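Local atomic coordinates of aluminum resistance protein (Clostridium novyi, PDB entry 3I16), a protein that probably cleaves carbon-sulfur bonds with the help of a pyridoxal 5'-phosphate cofactor and is thought to take part in aluminium resistance. Residues B[8-13]-B[18-23]; B[28-33]-B[311-316]; B[35-40]-B[303-308]; B[347-352]-B[393-398]. One frame throughout, in Å; residues are numbered along the deposited sequence.

Contact 1. Residues B[8-13]-B[18-23]; sequences QFLKKY and RVLKLY
Lys11 NZ is gripped by two acceptors from the short connection between the segments, Asp17 OD1 in a salt bridge and the backbone carbonyl Ile15 O in a hydrogen bond, while across the contact it lies 3.3 Å from Leu20 CD1. That approach to the methyl group is a close non-bonded contact, so the ammonium is positioned by its two oxygens and touches only the CD1 methyl of Leu20. The route is indirect: the lysine chain bends at chi2, chi3 and chi4 (-140°, 86° and 60°), and these turns curl it back to the connection and bring its end to Leu20, although its CB does not start in that direction. The other branch of Leu20 takes up the hydrophobic part, its CD2 meeting Leu10 CD1 at 3.8 Å. Each leucine thus offers a methyl from its branched end, and the two side chains cross at a slant. The backbones remain well apart there, with Leu10 CA and Leu20 CA 9.1 Å from each other. Met2 and Ile15 also pack on Leu10, as does Leu46 of the second subunit, in keeping with the burial of Leu10. Polar linker and apolar tips together join helix 4-11 to the start of helix 17-54, a pair of consecutive helices with a short connection, at the N-terminal end of the chain where it meets the neighbouring subunit.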
loop_
_atom_site.group_PDB
_atom_site.type_symbol
_atom_site.label_atom_id
_atom_site.label_comp_id
_atom_site.label_asym_id
_atom_site.label_seq_id
_atom_site.Cartn_x
_atom_site.Cartn_y
_atom_site.Cartn_z
ATOM N N GLN B 8 -29.237 16.926 23.126
ATOM C CA GLN B 8 -30.294 16.813 22.115
ATOM C C GLN B 8 -29.890 15.849 20.978
ATOM O O GLN B 8 -30.722 15.094 20.463
ATOM C CB GLN B 8 -30.683 18.181 21.555
ATOM C CG GLN B 8 -31.291 19.123 22.583
ATOM C CD GLN B 8 -32.627 18.622 23.121
ATOM O OE1 GLN B 8 -33.451 18.089 22.375
ATOM N NE2 GLN B 8 -32.851 18.812 24.418
ATOM N N PHE B 9 -28.603 15.846 20.641
ATOM C CA PHE B 9 -28.073 14.970 19.603
ATOM C C PHE B 9 -28.197 13.522 20.094
ATOM O O PHE B 9 -28.647 12.632 19.359
ATOM C CB PHE B 9 -26.606 15.312 19.349
ATOM C CG PHE B 9 -26.096 14.948 17.982
ATOM C CD1 PHE B 9 -26.545 13.827 17.282
ATOM C CD2 PHE B 9 -25.078 15.704 17.422
ATOM C CE1 PHE B 9 -26.028 13.519 16.044
ATOM C CE2 PHE B 9 -24.546 15.374 16.191
ATOM C CZ PHE B 9 -25.025 14.280 15.503
ATOM N N LEU B 10 -27.779 13.283 21.332
ATOM C CA LEU B 10 -27.908 11.954 21.935
ATOM C C LEU B 10 -29.363 11.455 21.967
ATOM O O LEU B 10 -29.594 10.267 21.761
ATOM C CB LEU B 10 -27.282 11.887 23.337
ATOM C CG LEU B 10 -25.758 11.908 23.395
ATOM C CD1 LEU B 10 -25.311 12.000 24.845
ATOM C CD2 LEU B 10 -25.143 10.666 22.736
ATOM N N LYS B 11 -30.335 12.345 22.168
ATOM C CA LYS B 11 -31.751 11.919 22.175
ATOM C C LYS B 11 -32.139 11.344 20.810
ATOM O O LYS B 11 -32.998 10.481 20.731
ATOM C CB LYS B 11 -32.739 13.026 22.612
ATOM C CG LYS B 11 -32.332 13.767 23.887
ATOM C CD LYS B 11 -33.469 14.100 24.868
ATOM C CE LYS B 11 -33.761 12.921 25.842
ATOM N NZ LYS B 11 -32.589 12.512 26.715
ATOM N N LYS B 12 -31.461 11.770 19.740
ATOM C CA LYS B 12 -31.727 11.230 18.414
ATOM C C LYS B 12 -31.261 9.756 18.279
ATOM O O LYS B 12 -31.593 9.083 17.301
ATOM C CB LYS B 12 -31.130 12.148 17.332
ATOM C CG LYS B 12 -31.639 13.605 17.414
ATOM N N TYR B 13 -30.482 9.271 19.249
ATOM C CA TYR B 13 -30.085 7.862 19.355
ATOM C C TYR B 13 -30.961 7.092 20.356
ATOM O O TYR B 13 -30.630 5.979 20.722
ATOM C CB TYR B 13 -28.631 7.765 19.826
ATOM C CG TYR B 13 -27.618 8.061 18.762
ATOM C CD1 TYR B 13 -27.272 9.361 18.433
ATOM C CD2 TYR B 13 -26.993 7.020 18.086
ATOM C CE1 TYR B 13 -26.327 9.614 17.435
ATOM C CE2 TYR B 13 -26.064 7.255 17.109
ATOM C CZ TYR B 13 -25.728 8.546 16.781
ATOM O OH TYR B 13 -24.783 8.752 15.801
ATOM N N ARG B 18 -32.902 8.726 31.993
ATOM C CA ARG B 18 -32.421 7.832 33.057
ATOM C C ARG B 18 -30.977 7.442 32.802
ATOM O O ARG B 18 -30.154 7.442 33.720
ATOM C CB ARG B 18 -33.312 6.603 33.148
ATOM C CG ARG B 18 -32.914 5.544 34.162
ATOM C CD ARG B 18 -34.087 4.525 34.281
ATOM N NE ARG B 18 -33.987 3.716 35.493
ATOM C CZ ARG B 18 -34.976 2.974 36.012
ATOM N NH1 ARG B 18 -36.176 2.894 35.441
ATOM N NH2 ARG B 18 -34.764 2.308 37.138
ATOM N N VAL B 19 -30.674 7.112 31.551
ATOM C CA VAL B 19 -29.301 6.753 31.179
ATOM C C VAL B 19 -28.357 7.954 31.273
ATOM O O VAL B 19 -27.257 7.817 31.791
ATOM C CB VAL B 19 -29.235 6.071 29.799
ATOM C CG1 VAL B 19 -27.803 5.987 29.300
ATOM C CG2 VAL B 19 -29.845 4.693 29.927
ATOM N N LEU B 20 -28.809 9.132 30.839
ATOM C CA LEU B 20 -27.974 10.336 30.928
ATOM C C LEU B 20 -27.637 10.656 32.355
ATOM O O LEU B 20 -26.499 11.011 32.635
ATOM C CB LEU B 20 -28.621 11.543 30.255
ATOM C CG LEU B 20 -28.712 11.492 28.731
ATOM C CD1 LEU B 20 -29.625 12.612 28.196
ATOM C CD2 LEU B 20 -27.290 11.538 28.097
ATOM N N LYS B 21 -28.610 10.527 33.256
ATOM C CA LYS B 21 -28.378 10.798 34.681
ATOM C C LYS B 21 -27.450 9.757 35.304
ATOM O O LYS B 21 -26.612 10.092 36.152
ATOM C CB LYS B 21 -29.710 10.921 35.455
ATOM C CG LYS B 21 -29.573 11.021 36.981
ATOM C CD LYS B 21 -29.173 12.421 37.497
ATOM C CE LYS B 21 -30.362 13.372 37.511
ATOM N N LEU B 22 -27.609 8.495 34.910
ATOM C CA LEU B 22 -26.698 7.437 35.361
ATOM C C LEU B 22 -25.287 7.788 34.922
ATOM O O LEU B 22 -24.350 7.615 35.699
ATOM C CB LEU B 22 -27.082 6.051 34.822
ATOM C CG LEU B 22 -28.240 5.334 35.509
ATOM C CD1 LEU B 22 -28.772 4.262 34.559
ATOM C CD2 LEU B 22 -27.805 4.756 36.868
ATOM N N TYR B 23 -25.148 8.271 33.685
ATOM C CA TYR B 23 -23.849 8.683 33.160
ATOM C C TYR B 23 -23.239 9.843 33.964
ATOM O O TYR B 23 -22.037 9.811 34.346
ATOM C CB TYR B 23 -23.937 9.045 31.664
ATOM C CG TYR B 23 -22.783 9.901 31.206
ATOM C CD1 TYR B 23 -21.530 9.353 31.027
ATOM C CD2 TYR B 23 -22.940 11.287 30.998
ATOM C CE1 TYR B 23 -20.466 10.117 30.660
ATOM C CE2 TYR B 23 -21.855 12.072 30.646
ATOM C CZ TYR B 23 -20.627 11.475 30.465
ATOM O OH TYR B 23 -19.522 12.192 30.112
#

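Contact 2. Residues B[28-33]-B[311-316]; sequences NDIQNQ and CSRIME
Arg313 lays the base of its side chain against Ile30: Arg313 CB comes within 3.5 Å of Ile30 CG2, and Arg313 CG within 3.8 Å of the same methyl. The two side chains run alongside each other, pointing opposite ways. This apolar overlap belongs to helix-helix packing between helices 17-54 and 287-318, topped by a salt-bridge network of Asp29, Arg313 and Glu316. With CG anti to the backbone N (chi1 -173°), the arginine leaves its helix toward residues 28-33, and a bend at chi2 then carries the guanidinium to Asp29. There NE and NH2 grip it side-on, but both bonds end on one oxygen, Asp29 OD2, at 2.9 Å from NE and 2.8 Å from NH2. Both donors arrive from the same face of the carboxylate, whose plane is turned 58° from that of the guanidinium. Sharing one acceptor probably concentrates the charge pairing on OD2. Deeper in the fold, Ile314 packs on Leu22, Tyr23 and Ala26 of helix 17-54. At the far edge of the guanidinium, Arg313 NH1 reaches Glu316 OE1 at 3.1 Å; OE1 lies in the guanidinium plane, while NH1 approaches it from above the carboxylate plane of Glu316.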
loop_
_atom_site.group_PDB
_atom_site.type_symbol
_atom_site.label_atom_id
_atom_site.label_comp_id
_atom_site.label_asym_id
_atom_site.label_seq_id
_atom_site.Cartn_x
_atom_site.Cartn_y
_atom_site.Cartn_z
ATOM N N ASN B 28 -19.104 11.678 37.796
ATOM C CA ASN B 28 -18.763 12.324 39.045
ATOM C C ASN B 28 -17.992 11.325 39.947
ATOM O O ASN B 28 -16.925 11.659 40.474
ATOM C CB ASN B 28 -20.025 12.832 39.784
ATOM C CG ASN B 28 -20.743 14.007 39.070
ATOM O OD1 ASN B 28 -20.151 14.732 38.283
ATOM N ND2 ASN B 28 -22.034 14.205 39.395
ATOM N N ASP B 29 -18.524 10.104 40.100
ATOM C CA ASP B 29 -17.909 9.070 40.947
ATOM C C ASP B 29 -16.504 8.576 40.527
ATOM O O ASP B 29 -15.689 8.246 41.375
ATOM C CB ASP B 29 -18.805 7.830 41.027
ATOM C CG ASP B 29 -20.101 8.069 41.767
ATOM O OD1 ASP B 29 -20.273 9.117 42.433
ATOM O OD2 ASP B 29 -20.952 7.163 41.703
ATOM N N ILE B 30 -16.226 8.508 39.233
ATOM C CA ILE B 30 -14.947 7.963 38.753
ATOM C C ILE B 30 -13.844 8.981 38.452
ATOM O O ILE B 30 -12.720 8.580 38.139
ATOM C CB ILE B 30 -15.185 7.059 37.491
ATOM C CG1 ILE B 30 -15.517 7.906 36.256
ATOM C CG2 ILE B 30 -16.276 6.003 37.802
ATOM C CD1 ILE B 30 -16.066 7.108 35.058
ATOM N N GLN B 31 -14.127 10.285 38.541
ATOM C CA GLN B 31 -13.112 11.300 38.158
ATOM C C GLN B 31 -11.751 11.135 38.778
ATOM O O GLN B 31 -10.759 11.230 38.071
ATOM C CB GLN B 31 -13.579 12.758 38.359
ATOM C CG GLN B 31 -14.524 13.262 37.276
ATOM C CD GLN B 31 -14.194 12.732 35.866
ATOM O OE1 GLN B 31 -13.268 13.216 35.193
ATOM N NE2 GLN B 31 -14.979 11.737 35.408
ATOM N N ASN B 32 -11.693 10.874 40.075
ATOM C CA ASN B 32 -10.403 10.720 40.743
ATOM C C ASN B 32 -9.600 9.540 40.243
ATOM O O ASN B 32 -8.384 9.604 40.209
ATOM C CB ASN B 32 -10.557 10.680 42.278
ATOM C CG ASN B 32 -10.925 12.031 42.856
ATOM O OD1 ASN B 32 -10.744 13.067 42.211
ATOM N ND2 ASN B 32 -11.440 12.033 44.089
ATOM N N GLN B 33 -10.282 8.484 39.804
ATOM C CA GLN B 33 -9.602 7.309 39.286
ATOM C C GLN B 33 -8.822 7.633 38.024
ATOM O O GLN B 33 -7.822 7.005 37.758
ATOM C CB GLN B 33 -10.596 6.200 38.978
ATOM C CG GLN B 33 -11.441 5.791 40.173
ATOM C CD GLN B 33 -10.610 5.206 41.264
ATOM O OE1 GLN B 33 -9.603 4.529 41.002
ATOM N NE2 GLN B 33 -11.021 5.440 42.498
ATOM N N CYS B 311 -17.746 2.245 32.113
ATOM C CA CYS B 311 -18.656 1.134 31.902
ATOM C C CYS B 311 -18.895 0.443 33.240
ATOM O O CYS B 311 -20.023 0.213 33.601
ATOM C CB CYS B 311 -18.077 0.151 30.891
ATOM S SG CYS B 311 -19.175 -1.262 30.583
ATOM N N SER B 312 -17.827 0.161 33.988
ATOM C CA SER B 312 -17.958 -0.475 35.298
ATOM C C SER B 312 -18.943 0.267 36.210
ATOM O O SER B 312 -19.913 -0.327 36.752
ATOM C CB SER B 312 -16.588 -0.542 35.979
ATOM O OG SER B 312 -16.648 -1.099 37.280
ATOM N N ARG B 313 -18.708 1.561 36.398
ATOM C CA ARG B 313 -19.536 2.310 37.334
ATOM C C ARG B 313 -20.965 2.536 36.815
ATOM O O ARG B 313 -21.901 2.364 37.561
ATOM C CB ARG B 313 -18.868 3.634 37.715
ATOM C CG ARG B 313 -19.588 4.413 38.810
ATOM C CD ARG B 313 -19.837 3.570 40.060
ATOM N NE ARG B 313 -20.237 4.417 41.166
ATOM C CZ ARG B 313 -20.514 4.006 42.397
ATOM N NH1 ARG B 313 -20.430 2.723 42.737
ATOM N NH2 ARG B 313 -20.863 4.914 43.308
ATOM N N ILE B 314 -21.138 2.905 35.547
ATOM C CA ILE B 314 -22.499 3.138 35.031
ATOM C C ILE B 314 -23.367 1.856 35.075
ATOM O O ILE B 314 -24.557 1.915 35.436
ATOM C CB ILE B 314 -22.506 3.797 33.622
ATOM C CG1 ILE B 314 -23.837 4.522 33.357
ATOM C CG2 ILE B 314 -22.208 2.786 32.517
ATOM C CD1 ILE B 314 -23.846 5.308 32.013
HETATM N N MSE B 315 -22.769 0.701 34.783
HETATM C CA MSE B 315 -23.523 -0.579 34.793
HETATM C C MSE B 315 -23.809 -1.008 36.220
HETATM O O MSE B 315 -24.905 -1.544 36.528
HETATM C CB MSE B 315 -22.742 -1.671 34.026
HETATM C CG MSE B 315 -22.467 -1.339 32.577
HETATM SE SE MSE B 315 -24.061 -1.069 31.557
HETATM C CE MSE B 315 -24.656 -2.873 31.543
ATOM N N GLU B 316 -22.846 -0.762 37.112
ATOM C CA GLU B 316 -23.049 -1.065 38.538
ATOM C C GLU B 316 -24.230 -0.245 39.075
ATOM O O GLU B 316 -25.129 -0.786 39.751
ATOM C CB GLU B 316 -21.785 -0.747 39.365
ATOM C CG GLU B 316 -21.897 -1.128 40.803
ATOM C CD GLU B 316 -20.760 -0.624 41.684
ATOM O OE1 GLU B 316 -19.828 0.085 41.220
ATOM O OE2 GLU B 316 -20.835 -0.946 42.881
#

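Contact 3. Residues B[35-40]-B[303-308]; sequences KILDDI and EALKGA. With EDO (1,2-ethanediol), chain L.
The carboxylate of Asp38 receives Lys306 NZ at OD1, 2.8 Å away, through the syn lone pair, on the side of the other oxygen. A second flat group, the carboxylate of Glu303, turns both oxygens to a bound 1,2-ethanediol: diol O2 donates to Glu303 OE2 at 2.7 Å, and the companion bond from O1 to OE1 is too short to carry weight. Diol O2 also accepts from Lys306 NZ at 3.0 Å. The ammonium therefore stands between an acid of each helix, bonded directly to one and through the diol to the other, which would offset the like charges of Asp38 OD1 and Glu303 OE2, 6.8 Å apart. The diol probably came from the crystallisation liquor. The lysine spans the gap because its chain runs extended beyond CG. Underneath, helices 17-54 and 287-318 pack antiparallel, their local axes at 163° and 10.9 Å apart at closest approach, and Leu37 and Leu305 meet between them. Leu37 CD2 touches Leu305 CD2 at 3.7 Å, the two side chains crossing nearly at right angles, whereas Leu37 CD1 lies 4.0 Å from Lys306 CG, alongside the aliphatic part of the lysine. Glu303 OE1 accepts a further bond from the backbone N of Phe411, at the start of helix 411-425, and Glu303 also packs on His299 of the second subunit.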
loop_
_atom_site.group_PDB
_atom_site.type_symbol
_atom_site.label_atom_id
_atom_site.label_comp_id
_atom_site.label_asym_id
_atom_site.label_seq_id
_atom_site.Cartn_x
_atom_site.Cartn_y
_atom_site.Cartn_z
ATOM N N LYS B 35 -7.140 10.470 37.315
ATOM C CA LYS B 35 -5.906 11.219 37.614
ATOM C C LYS B 35 -4.693 10.276 37.697
ATOM O O LYS B 35 -3.606 10.541 37.168
ATOM C CB LYS B 35 -6.066 11.997 38.938
ATOM C CG LYS B 35 -7.197 13.038 38.951
ATOM C CD LYS B 35 -7.424 13.627 40.364
ATOM N N ILE B 36 -4.934 9.158 38.361
ATOM C CA ILE B 36 -3.937 8.098 38.545
ATOM C C ILE B 36 -3.453 7.609 37.183
ATOM O O ILE B 36 -2.244 7.436 36.935
ATOM C CB ILE B 36 -4.562 6.885 39.281
ATOM C CG1 ILE B 36 -4.946 7.247 40.727
ATOM C CG2 ILE B 36 -3.625 5.715 39.265
ATOM C CD1 ILE B 36 -6.280 7.984 40.879
ATOM N N LEU B 37 -4.403 7.410 36.284
ATOM C CA LEU B 37 -4.113 6.934 34.941
ATOM C C LEU B 37 -3.276 7.927 34.136
ATOM O O LEU B 37 -2.379 7.529 33.392
ATOM C CB LEU B 37 -5.415 6.595 34.195
ATOM C CG LEU B 37 -6.356 5.577 34.864
ATOM C CD1 LEU B 37 -7.540 5.275 33.969
ATOM C CD2 LEU B 37 -5.651 4.275 35.278
ATOM N N ASP B 38 -3.550 9.215 34.286
ATOM C CA ASP B 38 -2.786 10.226 33.545
ATOM C C ASP B 38 -1.311 10.285 33.973
ATOM O O ASP B 38 -0.426 10.559 33.137
ATOM C CB ASP B 38 -3.448 11.593 33.686
ATOM C CG ASP B 38 -4.839 11.637 33.076
ATOM O OD1 ASP B 38 -5.212 10.743 32.286
ATOM O OD2 ASP B 38 -5.568 12.590 33.364
ATOM N N ASP B 39 -1.049 10.027 35.261
ATOM C CA ASP B 39 0.326 10.019 35.805
ATOM C C ASP B 39 1.094 8.884 35.172
ATOM O O ASP B 39 2.244 9.067 34.766
ATOM C CB ASP B 39 0.334 9.878 37.342
ATOM C CG ASP B 39 -0.390 11.023 38.048
ATOM O OD1 ASP B 39 -0.480 12.115 37.460
ATOM O OD2 ASP B 39 -0.865 10.841 39.191
ATOM N N ILE B 40 0.446 7.724 35.062
ATOM C CA ILE B 40 1.037 6.546 34.408
ATOM C C ILE B 40 1.254 6.813 32.902
ATOM O O ILE B 40 2.308 6.513 32.367
ATOM C CB ILE B 40 0.161 5.293 34.635
ATOM C CG1 ILE B 40 0.165 4.883 36.111
ATOM C CG2 ILE B 40 0.628 4.111 33.806
ATOM C CD1 ILE B 40 -0.967 3.915 36.464
ATOM N N GLU B 303 -7.326 5.743 26.929
ATOM C CA GLU B 303 -8.649 6.134 26.462
ATOM C C GLU B 303 -9.572 4.930 26.638
ATOM O O GLU B 303 -10.676 5.063 27.144
ATOM C CB GLU B 303 -8.624 6.558 24.986
ATOM C CG GLU B 303 -7.868 7.836 24.690
ATOM C CD GLU B 303 -8.446 9.053 25.421
ATOM O OE1 GLU B 303 -9.678 9.275 25.380
ATOM O OE2 GLU B 303 -7.654 9.801 26.009
ATOM N N ALA B 304 -9.099 3.745 26.238
ATOM C CA ALA B 304 -9.878 2.511 26.362
ATOM C C ALA B 304 -10.135 2.165 27.825
ATOM O O ALA B 304 -11.252 1.754 28.192
ATOM C CB ALA B 304 -9.165 1.328 25.652
ATOM N N LEU B 305 -9.112 2.318 28.657
ATOM C CA LEU B 305 -9.262 1.974 30.057
ATOM C C LEU B 305 -10.261 2.905 30.770
ATOM O O LEU B 305 -11.033 2.440 31.601
ATOM C CB LEU B 305 -7.923 1.997 30.783
ATOM C CG LEU B 305 -8.022 1.477 32.207
ATOM C CD1 LEU B 305 -8.397 -0.011 32.158
ATOM C CD2 LEU B 305 -6.736 1.711 32.909
ATOM N N LYS B 306 -10.234 4.197 30.444
ATOM C CA LYS B 306 -11.220 5.165 30.976
ATOM C C LYS B 306 -12.642 4.743 30.578
ATOM O O LYS B 306 -13.618 4.829 31.378
ATOM C CB LYS B 306 -10.894 6.595 30.513
ATOM C CG LYS B 306 -9.737 7.181 31.263
ATOM C CD LYS B 306 -9.330 8.567 30.758
ATOM C CE LYS B 306 -8.078 9.055 31.478
ATOM N NZ LYS B 306 -7.717 10.478 31.159
ATOM N N GLY B 307 -12.768 4.235 29.368
ATOM C CA GLY B 307 -14.046 3.684 28.920
ATOM C C GLY B 307 -14.481 2.483 29.758
ATOM O O GLY B 307 -15.657 2.358 30.092
ATOM N N ALA B 308 -13.535 1.598 30.084
ATOM C CA ALA B 308 -13.811 0.427 30.921
ATOM C C ALA B 308 -14.281 0.830 32.323
ATOM O O ALA B 308 -15.234 0.254 32.864
ATOM C CB ALA B 308 -12.563 -0.482 31.019
HETATM C C1 EDO L . -10.381 11.506 27.824
HETATM O O1 EDO L . -10.367 11.453 26.391
HETATM C C2 EDO L . -9.075 12.068 28.370
HETATM O O2 EDO L . -7.983 11.132 28.287
#

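Contact 4. Residues B[347-352]-B[393-398]; sequences EFCKGI and ADAPIR
Cys349 and Ile352 point from one side of helix 347-352 toward the strand, and the methyl of Ala393 faces back between them. Ala393 CB lies 4.1 Å from Cys349 SG and also 4.1 Å from Ile352 CG1. The lines to these two atoms open at roughly a right angle, so the alanine methyl is embraced from two directions by residues three apart on the helix. Ile352 turns both of its branches there: CG2, anti to the backbone N, is 4.2 Å from the same methyl. Cys349 SG stands anti to the carbonyl carbon, beside the backbone N (chi1 -73°), and from that position it also comes to 4.3 Å from Ala395 CB, one strand repeat further on. Ala393 and Ala395 both aim at the helix, while Asp394 between them points away and bonds to Tyr188 OH, the alternation expected of a beta strand. The helix and strand run nearly antiparallel, 157° between their local axes, which pass 8.4 Å apart. Helix 342-354 thereby covers one face of the antiparallel sheet in the C-terminal part of this PLP-dependent fold; Ile377, Ala379 and Leu405 from the strands flanking 392-396 pack on the same side chains, and Ala421 of helix 411-425 touches Ile352. All four touching residues are buried, and the partners are two methyl-only side chains, a thiol and a branched aliphatic. With separations of 4.1 to 4.3 Å and without polar bonding between the segments, the cohesion between them probably comes from dispersion and the exclusion of water.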
loop_
_atom_site.group_PDB
_atom_site.type_symbol
_atom_site.label_atom_id
_atom_site.label_comp_id
_atom_site.label_asym_id
_atom_site.label_seq_id
_atom_site.Cartn_x
_atom_site.Cartn_y
_atom_site.Cartn_z
ATOM N N GLU B 347 -28.669 -8.025 23.354
ATOM C CA GLU B 347 -29.088 -6.659 23.132
ATOM C C GLU B 347 -28.000 -5.627 23.464
ATOM O O GLU B 347 -27.856 -4.615 22.763
ATOM C CB GLU B 347 -30.334 -6.359 23.959
ATOM C CG GLU B 347 -31.565 -6.936 23.334
ATOM C CD GLU B 347 -31.821 -6.292 21.986
ATOM O OE1 GLU B 347 -32.203 -5.097 21.984
ATOM O OE2 GLU B 347 -31.599 -6.971 20.942
ATOM N N PHE B 348 -27.241 -5.876 24.524
ATOM C CA PHE B 348 -26.183 -4.945 24.898
ATOM C C PHE B 348 -25.121 -4.911 23.807
ATOM O O PHE B 348 -24.696 -3.817 23.387
ATOM C CB PHE B 348 -25.548 -5.322 26.245
ATOM C CG PHE B 348 -24.399 -4.446 26.641
ATOM C CD1 PHE B 348 -24.624 -3.217 27.217
ATOM C CD2 PHE B 348 -23.088 -4.866 26.455
ATOM C CE1 PHE B 348 -23.566 -2.427 27.607
ATOM C CE2 PHE B 348 -22.024 -4.063 26.840
ATOM C CZ PHE B 348 -22.279 -2.853 27.411
ATOM N N CYS B 349 -24.705 -6.099 23.363
ATOM C CA CYS B 349 -23.678 -6.222 22.340
ATOM C C CYS B 349 -24.163 -5.605 21.037
ATOM O O CYS B 349 -23.365 -5.052 20.289
ATOM C CB CYS B 349 -23.286 -7.684 22.084
ATOM S SG CYS B 349 -22.302 -8.460 23.395
ATOM N N LYS B 350 -25.454 -5.723 20.763
ATOM C CA LYS B 350 -26.018 -5.139 19.555
ATOM C C LYS B 350 -25.939 -3.622 19.652
ATOM O O LYS B 350 -25.641 -2.952 18.665
ATOM C CB LYS B 350 -27.444 -5.627 19.310
ATOM C CG LYS B 350 -27.511 -7.093 18.762
ATOM C CD LYS B 350 -28.961 -7.563 18.583
ATOM C CE LYS B 350 -29.049 -8.996 18.036
ATOM N NZ LYS B 350 -28.219 -9.205 16.825
ATOM N N GLY B 351 -26.189 -3.103 20.851
ATOM C CA GLY B 351 -26.064 -1.682 21.126
ATOM C C GLY B 351 -24.669 -1.186 20.827
ATOM O O GLY B 351 -24.515 -0.154 20.185
ATOM N N ILE B 352 -23.655 -1.937 21.258
ATOM C CA ILE B 352 -22.273 -1.584 20.999
ATOM C C ILE B 352 -21.980 -1.537 19.495
ATOM O O ILE B 352 -21.282 -0.629 19.030
ATOM C CB ILE B 352 -21.285 -2.523 21.730
ATOM C CG1 ILE B 352 -21.429 -2.355 23.249
ATOM C CG2 ILE B 352 -19.814 -2.246 21.318
ATOM C CD1 ILE B 352 -21.215 -0.904 23.759
ATOM N N ALA B 393 -17.265 -5.552 21.965
ATOM C CA ALA B 393 -17.831 -6.326 23.054
ATOM C C ALA B 393 -17.965 -7.748 22.575
ATOM O O ALA B 393 -18.357 -7.963 21.414
ATOM C CB ALA B 393 -19.217 -5.821 23.433
ATOM N N ASP B 394 -17.683 -8.712 23.454
ATOM C CA ASP B 394 -17.855 -10.128 23.117
ATOM C C ASP B 394 -18.383 -10.925 24.307
ATOM O O ASP B 394 -18.177 -10.536 25.465
ATOM C CB ASP B 394 -16.636 -10.717 22.415
ATOM C CG ASP B 394 -15.347 -10.239 22.975
ATOM O OD1 ASP B 394 -14.956 -10.702 24.051
ATOM O OD2 ASP B 394 -14.702 -9.411 22.307
ATOM N N ALA B 395 -19.137 -11.989 24.018
ATOM C CA ALA B 395 -19.811 -12.733 25.070
ATOM C C ALA B 395 -20.220 -14.145 24.706
ATOM O O ALA B 395 -21.214 -14.307 23.966
ATOM C CB ALA B 395 -21.048 -11.989 25.472
ATOM N N PRO B 396 -19.505 -15.167 25.254
ATOM C CA PRO B 396 -19.889 -16.572 25.057
ATOM C C PRO B 396 -21.322 -16.761 25.466
ATOM O O PRO B 396 -21.725 -16.254 26.524
ATOM C CB PRO B 396 -18.977 -17.322 26.026
ATOM C CG PRO B 396 -17.767 -16.471 26.137
ATOM C CD PRO B 396 -18.226 -15.049 25.986
ATOM N N ILE B 397 -22.105 -17.471 24.657
ATOM C CA ILE B 397 -23.528 -17.653 24.981
ATOM C C ILE B 397 -23.734 -18.800 25.983
ATOM O O ILE B 397 -23.921 -19.958 25.595
ATOM C CB ILE B 397 -24.407 -17.871 23.722
ATOM C CG1 ILE B 397 -24.158 -16.768 22.676
ATOM C CG2 ILE B 397 -25.857 -17.898 24.130
ATOM C CD1 ILE B 397 -24.299 -15.371 23.206
ATOM N N ARG B 398 -23.725 -18.452 27.270
ATOM C CA ARG B 398 -23.871 -19.419 28.355
ATOM C C ARG B 398 -24.069 -18.663 29.653
ATOM O O ARG B 398 -23.732 -17.488 29.740
ATOM C CB ARG B 398 -22.615 -20.272 28.472
ATOM C CG ARG B 398 -21.411 -19.479 28.865
ATOM C CD ARG B 398 -20.152 -20.163 28.450
ATOM N NE ARG B 398 -18.998 -19.439 28.977
ATOM C CZ ARG B 398 -17.731 -19.630 28.606
ATOM N NH1 ARG B 398 -17.418 -20.520 27.664
ATOM N NH2 ARG B 398 -16.764 -18.904 29.169
#

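Helix 17-54 serves contacts 1, 2 and 3 in turn along its length, and contacts 2 and 3 share helix 287-318 as well, contact 3 being nested within the loop that contact 2 closes. These two are only partly buried and combine leucine or isoleucine packing with salt bridges. Contacts 1 and 4 are buried: the former still carries a lysine held by the connecting residues, the latter is made of apolar contacts of a thiol, an isoleucine and two alanine methyls between a helix and a sheet. Contact 1 meets contact 2 where Ile314 packs on Leu22 and Tyr23; contact 2 meets contact 4 where Met315 touches Phe348. Contacts 1 and 3 also touch the second subunit.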